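Local coordinates for protein alginate lyase A1-II' (Sphingomonas sp. A1, PDB 2CWS) that probably depolymerises the polysaccharide alginate by a lyase (eliminative) reaction, as a catalytic domain of polysaccharide lyase family 7, at residues A[106-111]-A[216-221]; A[123-128]-A[173-178]; A[200-205]-A[221-226]. All coordinates share one frame; numbering follows the deposited sequence. Where two conformers were deposited one is given.

Interaction 1 (A[106-111]-A[216-221]); sequences IIVAQI and AIAKLY. With SO4 (sulfate ion), chain B.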
loop_
_atom_site.group_PDB
_atom_site.type_symbol
_atom_site.label_atom_id
_atom_site.label_comp_id
_atom_site.label_asym_id
_atom_site.label_seq_id
_atom_site.Cartn_x
_atom_site.Cartn_y
_atom_site.Cartn_z
ATOM N N ILE A 106 -1.398 -2.628 11.170
ATOM C CA ILE A 106 -1.763 -2.837 9.772
ATOM C C ILE A 106 -0.762 -2.061 8.922
ATOM O O ILE A 106 -0.028 -1.221 9.402
ATOM C CB ILE A 106 -3.203 -2.396 9.417
ATOM C CG1 ILE A 106 -3.375 -0.865 9.495
ATOM C CG2 ILE A 106 -4.206 -3.125 10.278
ATOM C CD1 ILE A 106 -4.753 -0.405 8.968
ATOM N N ILE A 107 -0.730 -2.427 7.625
ATOM C CA ILE A 107 0.056 -1.709 6.615
ATOM C C ILE A 107 -0.940 -0.964 5.743
ATOM O O ILE A 107 -1.896 -1.559 5.219
ATOM C CB ILE A 107 0.971 -2.673 5.832
ATOM C CG1 ILE A 107 2.118 -3.113 6.719
ATOM C CG2 ILE A 107 1.450 -2.037 4.517
ATOM C CD1 ILE A 107 2.953 -4.254 6.155
ATOM N N VAL A 108 -0.702 0.346 5.547
ATOM C CA VAL A 108 -1.650 1.216 4.846
ATOM C C VAL A 108 -1.136 1.695 3.505
ATOM O O VAL A 108 -1.925 2.275 2.742
ATOM C CB VAL A 108 -2.110 2.413 5.723
ATOM C CG1 VAL A 108 -2.895 1.919 6.929
ATOM C CG2 VAL A 108 -0.904 3.259 6.126
ATOM N N ALA A 109 0.122 1.461 3.170
ATOM C CA ALA A 109 0.648 1.793 1.863
ATOM C C ALA A 109 1.934 1.030 1.650
ATOM O O ALA A 109 2.605 0.629 2.620
ATOM C CB ALA A 109 0.907 3.303 1.734
ATOM N N GLN A 110 2.279 0.824 0.387
ATOM C CA GLN A 110 3.543 0.139 0.053
ATOM C C GLN A 110 4.106 0.688 -1.244
ATOM O O GLN A 110 3.395 1.212 -2.107
ATOM C CB GLN A 110 3.386 -1.399 -0.160
ATOM C CG GLN A 110 2.585 -2.087 0.924
ATOM C CD GLN A 110 2.713 -3.583 0.808
ATOM O OE1 GLN A 110 3.844 -4.106 0.738
ATOM N NE2 GLN A 110 1.584 -4.274 0.811
ATOM N N ILE A 111 5.417 0.453 -1.404
ATOM C CA ILE A 111 6.014 0.250 -2.723
ATOM C C ILE A 111 6.417 -1.223 -2.732
ATOM O O ILE A 111 7.190 -1.623 -1.854
ATOM C CB ILE A 111 7.239 1.140 -3.016
ATOM C CG1 ILE A 111 6.862 2.611 -3.018
ATOM C CG2 ILE A 111 7.844 0.705 -4.352
ATOM C CD1 ILE A 111 8.088 3.490 -3.216
ATOM N N ALA A 216 -9.845 -4.891 10.681
ATOM C CA ALA A 216 -9.361 -3.519 10.615
ATOM C C ALA A 216 -10.140 -2.717 9.575
ATOM O O ALA A 216 -10.706 -3.273 8.623
ATOM C CB ALA A 216 -7.876 -3.483 10.239
ATOM N N ILE A 217 -10.144 -1.409 9.799
ATOM C CA ILE A 217 -10.719 -0.442 8.861
ATOM C C ILE A 217 -9.692 0.650 8.629
ATOM O O ILE A 217 -9.224 1.258 9.593
ATOM C CB ILE A 217 -12.000 0.197 9.405
ATOM C CG1 ILE A 217 -13.098 -0.845 9.687
ATOM C CG2 ILE A 217 -12.500 1.279 8.452
ATOM C CD1 ILE A 217 -14.276 -0.292 10.505
ATOM N N ALA A 218 -9.401 0.913 7.359
ATOM C CA ALA A 218 -8.577 2.065 6.986
ATOM C C ALA A 218 -9.348 2.874 5.948
ATOM O O ALA A 218 -10.143 2.308 5.182
ATOM C CB ALA A 218 -7.231 1.646 6.396
ATOM N N LYS A 219 -9.116 4.191 5.938
ATOM C CA LYS A 219 -9.776 5.104 5.050
ATOM C C LYS A 219 -8.803 5.947 4.261
ATOM O O LYS A 219 -7.719 6.303 4.785
ATOM C CB LYS A 219 -10.642 6.105 5.878
ATOM C CG LYS A 219 -11.922 5.474 6.362
ATOM C CD LYS A 219 -12.764 6.471 7.189
ATOM C CE LYS A 219 -14.178 5.929 7.369
ATOM N NZ LYS A 219 -15.053 6.909 8.113
ATOM N N LEU A 220 -9.213 6.295 3.047
ATOM C CA LEU A 220 -8.506 7.288 2.234
ATOM C C LEU A 220 -9.514 8.369 1.817
ATOM O O LEU A 220 -10.628 8.086 1.416
ATOM C CB LEU A 220 -7.881 6.655 0.993
ATOM C CG LEU A 220 -6.736 5.649 1.295
ATOM C CD1 LEU A 220 -6.266 4.983 0.028
ATOM C CD2 LEU A 220 -5.580 6.334 1.989
ATOM N N TYR A 221 -9.011 9.626 1.873
ATOM C CA TYR A 221 -9.776 10.783 1.403
ATOM C C TYR A 221 -9.202 11.331 0.101
ATOM O O TYR A 221 -9.904 11.989 -0.645
ATOM C CB TYR A 221 -9.759 11.922 2.451
ATOM C CG TYR A 221 -10.460 11.501 3.732
ATOM C CD1 TYR A 221 -9.716 11.014 4.796
ATOM C CD2 TYR A 221 -11.836 11.552 3.848
ATOM C CE1 TYR A 221 -10.318 10.601 5.961
ATOM C CE2 TYR A 221 -12.436 11.134 5.025
ATOM C CZ TYR A 221 -11.697 10.667 6.065
ATOM O OH TYR A 221 -12.267 10.258 7.257
HETATM S S SO4 B . 3.145 -8.787 0.543
HETATM O O1 SO4 B . 2.364 -7.492 0.089
HETATM O O2 SO4 B . 4.306 -9.040 -0.282
HETATM O O3 SO4 B . 3.604 -8.637 1.874
HETATM O O4 SO4 B . 2.256 -9.939 0.442
#

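Interaction 2 (A[123-128]-A[173-178]); sequences PLVKAV and AYVTMN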
loop_
_atom_site.group_PDB
_atom_site.type_symbol
_atom_site.label_atom_id
_atom_site.label_comp_id
_atom_site.label_asym_id
_atom_site.label_seq_id
_atom_site.Cartn_x
_atom_site.Cartn_y
_atom_site.Cartn_z
ATOM N N PRO A 123 8.677 -6.617 -0.899
ATOM C CA PRO A 123 8.266 -5.192 -0.708
ATOM C C PRO A 123 9.539 -4.373 -0.582
ATOM O O PRO A 123 10.543 -4.865 -0.090
ATOM C CB PRO A 123 7.490 -5.181 0.583
ATOM C CG PRO A 123 7.699 -6.507 1.209
ATOM C CD PRO A 123 8.316 -7.469 0.234
ATOM N N LEU A 124 9.416 -3.114 -1.016
ATOM C CA LEU A 124 10.477 -2.130 -0.765
ATOM C C LEU A 124 10.129 -1.179 0.381
ATOM O O LEU A 124 10.925 -1.007 1.297
ATOM C CB LEU A 124 10.740 -1.312 -2.038
ATOM C CG LEU A 124 11.772 -0.156 -1.842
ATOM C CD1 LEU A 124 13.169 -0.733 -1.537
ATOM C CD2 LEU A 124 11.782 0.744 -3.064
ATOM N N VAL A 125 8.953 -0.557 0.335
ATOM C CA VAL A 125 8.502 0.344 1.407
ATOM C C VAL A 125 7.206 -0.208 1.962
ATOM O O VAL A 125 6.299 -0.518 1.182
ATOM C CB VAL A 125 8.300 1.785 0.919
ATOM C CG1 VAL A 125 7.799 2.664 2.075
ATOM C CG2 VAL A 125 9.589 2.331 0.277
ATOM N N LYS A 126 7.097 -0.268 3.270
ATOM C CA LYS A 126 5.868 -0.630 3.963
ATOM C C LYS A 126 5.523 0.422 4.982
ATOM O O LYS A 126 6.338 0.713 5.878
ATOM C CB LYS A 126 6.009 -1.987 4.693
ATOM C CG LYS A 126 6.431 -3.113 3.732
ATOM C CD LYS A 126 6.998 -4.342 4.486
ATOM C CE LYS A 126 8.435 -4.009 4.985
ATOM N NZ LYS A 126 8.992 -5.210 5.692
ATOM N N ALA A 127 4.339 1.030 4.865
ATOM C CA ALA A 127 3.888 2.056 5.814
ATOM C C ALA A 127 3.092 1.348 6.889
ATOM O O ALA A 127 1.931 0.982 6.676
ATOM C CB ALA A 127 3.102 3.128 5.069
ATOM N N VAL A 128 3.740 1.112 8.035
ATOM C CA VAL A 128 3.178 0.311 9.121
ATOM C C VAL A 128 2.550 1.199 10.171
ATOM O O VAL A 128 3.256 1.969 10.845
ATOM C CB VAL A 128 4.281 -0.543 9.765
ATOM C CG1 VAL A 128 3.678 -1.409 10.872
ATOM C CG2 VAL A 128 5.010 -1.402 8.717
ATOM N N ALA A 173 14.502 6.330 -1.813
ATOM C CA ALA A 173 13.122 6.405 -1.311
ATOM C C ALA A 173 13.013 7.552 -0.317
ATOM O O ALA A 173 13.814 7.633 0.632
ATOM C CB ALA A 173 12.717 5.113 -0.625
ATOM N N TYR A 174 12.015 8.390 -0.509
ATOM C CA TYR A 174 11.674 9.498 0.369
ATOM C C TYR A 174 10.302 9.180 0.952
ATOM O O TYR A 174 9.335 9.030 0.203
ATOM C CB TYR A 174 11.646 10.838 -0.393
ATOM C CG TYR A 174 12.979 11.127 -1.047
ATOM C CD1 TYR A 174 13.299 10.598 -2.297
ATOM C CD2 TYR A 174 13.915 11.926 -0.393
ATOM C CE1 TYR A 174 14.526 10.848 -2.906
ATOM C CE2 TYR A 174 15.146 12.189 -0.981
ATOM C CZ TYR A 174 15.422 11.656 -2.225
ATOM O OH TYR A 174 16.673 11.901 -2.817
ATOM N N VAL A 175 10.246 9.059 2.274
ATOM C CA VAL A 175 9.041 8.611 2.969
ATOM C C VAL A 175 8.590 9.732 3.885
ATOM O O VAL A 175 9.381 10.227 4.699
ATOM C CB VAL A 175 9.298 7.264 3.686
ATOM C CG1 VAL A 175 9.644 6.193 2.645
ATOM C CG2 VAL A 175 10.379 7.346 4.766
ATOM N N THR A 176 7.318 10.116 3.762
ATOM C CA THR A 176 6.861 11.339 4.406
ATOM C C THR A 176 5.531 11.132 5.084
ATOM O O THR A 176 4.588 10.574 4.503
ATOM C CB THR A 176 6.622 12.417 3.304
ATOM O OG1 THR A 176 7.876 12.604 2.599
ATOM C CG2 THR A 176 6.156 13.756 3.855
ATOM N N MET A 177 5.433 11.666 6.305
ATOM C CA MET A 177 4.155 11.814 7.000
ATOM C C MET A 177 4.008 13.244 7.449
ATOM O O MET A 177 4.893 13.765 8.139
ATOM C CB MET A 177 4.106 10.911 8.268
ATOM C CG MET A 177 4.096 9.441 7.907
ATOM S SD MET A 177 2.529 8.897 7.195
ATOM C CE MET A 177 1.520 8.869 8.718
ATOM N N ASN A 178 2.925 13.875 7.056
ATOM C CA ASN A 178 2.596 15.230 7.530
ATOM C C ASN A 178 3.745 16.191 7.287
ATOM O O ASN A 178 4.068 17.020 8.130
ATOM C CB ASN A 178 2.168 15.230 8.992
ATOM C CG ASN A 178 0.998 14.260 9.232
ATOM O OD1 ASN A 178 0.174 14.008 8.329
ATOM N ND2 ASN A 178 0.928 13.755 10.428
#

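Interaction 3 (A[200-205]-A[221-226]); sequences FKAGNY and YSLSVS. With SO4 (sulfate ion), chain B.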
loop_
_atom_site.group_PDB
_atom_site.type_symbol
_atom_site.label_atom_id
_atom_site.label_comp_id
_atom_site.label_asym_id
_atom_site.label_seq_id
_atom_site.Cartn_x
_atom_site.Cartn_y
_atom_site.Cartn_z
ATOM N N PHE A 200 3.049 0.827 -6.678
ATOM C CA PHE A 200 2.485 1.303 -5.423
ATOM C C PHE A 200 1.325 0.426 -4.974
ATOM O O PHE A 200 0.637 -0.214 -5.791
ATOM C CB PHE A 200 1.999 2.740 -5.569
ATOM C CG PHE A 200 3.100 3.783 -5.694
ATOM C CD1 PHE A 200 3.280 4.541 -6.833
ATOM C CD2 PHE A 200 3.939 4.000 -4.599
ATOM C CE1 PHE A 200 4.256 5.509 -6.892
ATOM C CE2 PHE A 200 4.921 4.995 -4.680
ATOM C CZ PHE A 200 5.093 5.744 -5.800
ATOM N N LYS A 201 1.052 0.454 -3.652
ATOM C CA LYS A 201 -0.150 -0.136 -3.088
ATOM C C LYS A 201 -0.680 0.803 -2.020
ATOM O O LYS A 201 0.105 1.536 -1.378
ATOM C CB LYS A 201 0.113 -1.513 -2.417
ATOM C CG LYS A 201 0.869 -2.488 -3.302
ATOM C CD LYS A 201 0.736 -3.930 -2.806
ATOM C CE LYS A 201 -0.552 -4.563 -3.359
ATOM N NZ LYS A 201 -0.824 -5.859 -2.682
ATOM N N ALA A 202 -1.987 0.750 -1.771
ATOM C CA ALA A 202 -2.588 1.560 -0.699
ATOM C C ALA A 202 -3.874 0.888 -0.277
ATOM O O ALA A 202 -4.687 0.491 -1.125
ATOM C CB ALA A 202 -2.892 2.974 -1.194
ATOM N N GLY A 203 -4.083 0.806 1.048
ATOM C CA GLY A 203 -5.344 0.264 1.540
ATOM C C GLY A 203 -5.175 -0.271 2.948
ATOM O O GLY A 203 -4.765 0.507 3.843
ATOM N N ASN A 204 -5.483 -1.562 3.143
ATOM C CA ASN A 204 -5.576 -2.114 4.512
ATOM C C ASN A 204 -5.053 -3.538 4.441
ATOM O O ASN A 204 -5.773 -4.474 4.112
ATOM C CB ASN A 204 -7.022 -2.070 4.959
ATOM C CG ASN A 204 -7.286 -2.642 6.324
ATOM O OD1 ASN A 204 -8.523 -2.752 6.676
ATOM N ND2 ASN A 204 -6.305 -3.035 7.044
ATOM N N TYR A 205 -3.775 -3.727 4.820
ATOM C CA TYR A 205 -3.114 -5.021 4.774
ATOM C C TYR A 205 -2.916 -5.392 6.254
ATOM O O TYR A 205 -2.080 -4.805 6.953
ATOM C CB TYR A 205 -1.826 -4.879 4.001
ATOM C CG TYR A 205 -0.949 -6.126 3.905
ATOM C CD1 TYR A 205 -1.460 -7.414 3.951
ATOM C CD2 TYR A 205 0.411 -5.939 3.704
ATOM C CE1 TYR A 205 -0.617 -8.507 3.808
ATOM C CE2 TYR A 205 1.269 -7.016 3.564
ATOM C CZ TYR A 205 0.744 -8.302 3.655
ATOM O OH TYR A 205 1.551 -9.400 3.493
ATOM N N TYR A 221 -9.011 9.626 1.873
ATOM C CA TYR A 221 -9.776 10.783 1.403
ATOM C C TYR A 221 -9.202 11.331 0.101
ATOM O O TYR A 221 -9.904 11.989 -0.645
ATOM C CB TYR A 221 -9.759 11.922 2.451
ATOM C CG TYR A 221 -10.460 11.501 3.732
ATOM C CD1 TYR A 221 -9.716 11.014 4.796
ATOM C CD2 TYR A 221 -11.836 11.552 3.848
ATOM C CE1 TYR A 221 -10.318 10.601 5.961
ATOM C CE2 TYR A 221 -12.436 11.134 5.025
ATOM C CZ TYR A 221 -11.697 10.667 6.065
ATOM O OH TYR A 221 -12.267 10.258 7.257
ATOM N N SER A 222 -7.939 11.013 -0.201
ATOM C CA SER A 222 -7.331 11.413 -1.476
ATOM C C SER A 222 -6.225 10.390 -1.773
ATOM O O SER A 222 -5.647 9.821 -0.826
ATOM C CB SER A 222 -6.797 12.843 -1.424
ATOM O OG SER A 222 -5.834 12.955 -0.415
ATOM N N LEU A 223 -5.951 10.200 -3.070
ATOM C CA LEU A 223 -4.942 9.189 -3.485
ATOM C C LEU A 223 -4.537 9.512 -4.897
ATOM O O LEU A 223 -5.396 9.526 -5.790
ATOM C CB LEU A 223 -5.550 7.783 -3.449
ATOM C CG LEU A 223 -4.650 6.639 -3.958
ATOM C CD1 LEU A 223 -3.394 6.482 -3.118
ATOM C CD2 LEU A 223 -5.456 5.347 -4.025
ATOM N N SER A 224 -3.251 9.795 -5.126
ATOM C CA SER A 224 -2.780 10.098 -6.445
ATOM C C SER A 224 -1.392 9.511 -6.649
ATOM O O SER A 224 -0.631 9.330 -5.714
ATOM C CB SER A 224 -2.802 11.611 -6.749
ATOM O OG SER A 224 -1.905 12.268 -5.917
ATOM N N VAL A 225 -1.068 9.273 -7.914
ATOM C CA VAL A 225 0.250 8.807 -8.324
ATOM C C VAL A 225 0.719 9.654 -9.500
ATOM O O VAL A 225 -0.038 9.921 -10.408
ATOM C CB VAL A 225 0.180 7.325 -8.736
ATOM C CG1 VAL A 225 1.505 6.872 -9.323
ATOM C CG2 VAL A 225 -0.226 6.437 -7.575
ATOM N N SER A 226 2.013 10.025 -9.445
ATOM C CA SER A 226 2.649 10.803 -10.500
ATOM C C SER A 226 3.977 10.170 -10.847
ATOM O O SER A 226 4.823 9.949 -9.993
ATOM C CB SER A 226 2.867 12.253 -10.030
ATOM O OG SER A 226 3.589 13.025 -10.976
HETATM S S SO4 B . 3.145 -8.787 0.543
HETATM O O1 SO4 B . 2.364 -7.492 0.089
HETATM O O2 SO4 B . 4.306 -9.040 -0.282
HETATM O O3 SO4 B . 3.604 -8.637 1.874
HETATM O O4 SO4 B . 2.256 -9.939 0.442
#

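Interaction 1 (A[106-111]-A[216-221])
I106 and V108 pack against the methyls of A216 and A218 across the interior of a beta-sandwich, the jelly-roll fold of family 7 polysaccharide lyases. Two branches of I106 divide the work. CG2 comes against CB of A216 at 3.7 Å, while the other arm reaches along the opposing strand and brings CD1 to 4.1 Å from CB of A218. This fork follows from the torsion of I106: CG1 sits between the backbone N and the carbonyl carbon (chi1 68°), which leaves CG2 beside N, and the arm then runs out extended. CG1 of V108 approaches the same A218 methyl from farther up, at 4.4 Å, so A218 is covered by two residues of 106-111. The single methyls of the two alanines are thus met by the larger side chains of I106 and V108. All of it is apolar and buried.

The axes of 106-111 and 216-220 come within 9.0 Å of each other and cross at -29°, as stacked sheets do. Around the first shell, T97 of strand 88-99 touches both I106 and V108, and N204 touches both I106 and A216. The backbone of V108 is bonded to A127 on one flanking strand and to G203 on the other, which holds the main chain that carries its side chain. On the far face of 216-221, K219 forms salt bridges with D44 and D46, and D46 also accepts a hydrogen bond from Y221.

Q110 projects from the other face of strand 106-114, into a group that includes H112, R67 and Y205 and holds a sulfate ion, probably from the crystallisation liquor. Its NE2 bonds to E69 OE2 and gives a weak hydrogen bond, 3.4 Å long with an angle of 159°, to O1 of the sulfate.

Interaction 2 (A[123-128]-A[173-178])
V125 meets A173 and V175 through methyl groups alone, with no flat group in the interface; the one aromatic ring in the two segments, that of Y174, belongs to the outward face of its strand, where it has a cation-pi contact with R167. V125 straddles its partners with both branches. Its CG1, anti to the backbone N (chi1 179°), comes to 4.0 Å from CG1 of V175, and its CG2, on the N side, lies 4.3 Å from CB of A173. The two valines pass alongside each other, pointing opposite ways, and meet through their CG1 methyls. Between the backbones, CA of V125 and CA of A173 are 8.1 Å apart.

The backbone that presents V125 is irregular: a classic beta bulge sets L124 and V125 together opposite I111, and the chain turns a corner at L124. I111 also touches V125 from the side, while M136 of strand 133-139 touches V175. Strand 120-130, which carries V125, runs between strands 106-114 and 133-139 in one sheet of the sandwich; strand 172-177, which carries A173 and V175, lies between 162-169 and 180-185 in the other.

Interaction 3 (A[200-205]-A[221-226])
F200 overlaps V225 obliquely: CD1 of F200 is 3.8 Å from CG1 of V225 and 4.1 Å from CG2, and its CE1 lies 3.9 Å from the same CG1. V225 has CG1 anti to the backbone N (chi1 173°) and CG2 beside it, which turns both methyls to the ring. W83, whose ring meets that of F200 with the planes at about 45°, and M91 and I111 enclose the phenylalanine further. Two residues along, CD1 of L223 reaches CB of A202 at 4.0 Å; L223 also touches L70 and L93, so it bridges the sheets.

The chain turns a corner at G203, whose backbone angles suit glycine. Y205 lies on the side of its strand away from 221-226. Its OH donates a 2.7 Å hydrogen bond to sulfate O3, an atom near the ring plane at its edge. The hydroxyl also bonds to S63 OG, and R67 makes a cation-pi contact with the ring. A phenylalanine in its place would probably leave sulfate O3 and S63 OG without their hydroxyl mate. The strand of L223 has its own corner, where a classic beta bulge places Y221 and S222 together across from S94. Apolar packing on the inner side of the sheet that carries 200-205, with an anion-binding group on its outer side, is consistent with the substrate cleft of a family 7 jelly roll.

All three contacts join the two sheets of the sandwich by apolar side chains. Interactions 1 and 2 are fully buried, whereas interaction 3 is only partly so, with V225 and L223 nearer the margin and an aromatic ring added to the methyls. Interactions 1 and 3 share strand 215-228 on one side of the sandwich, on the two sides of its bend at Y221, and on the other side strands bonded to each other, as in I107 N to Y205 O (2.8 Å). Interaction 2 is tied to interaction 1 through I111 O and L124 N (2.8 Å) but does not touch interaction 3. Only 106-111 and 200-205 also reach the sulfate, where polar chemistry replaces the packing.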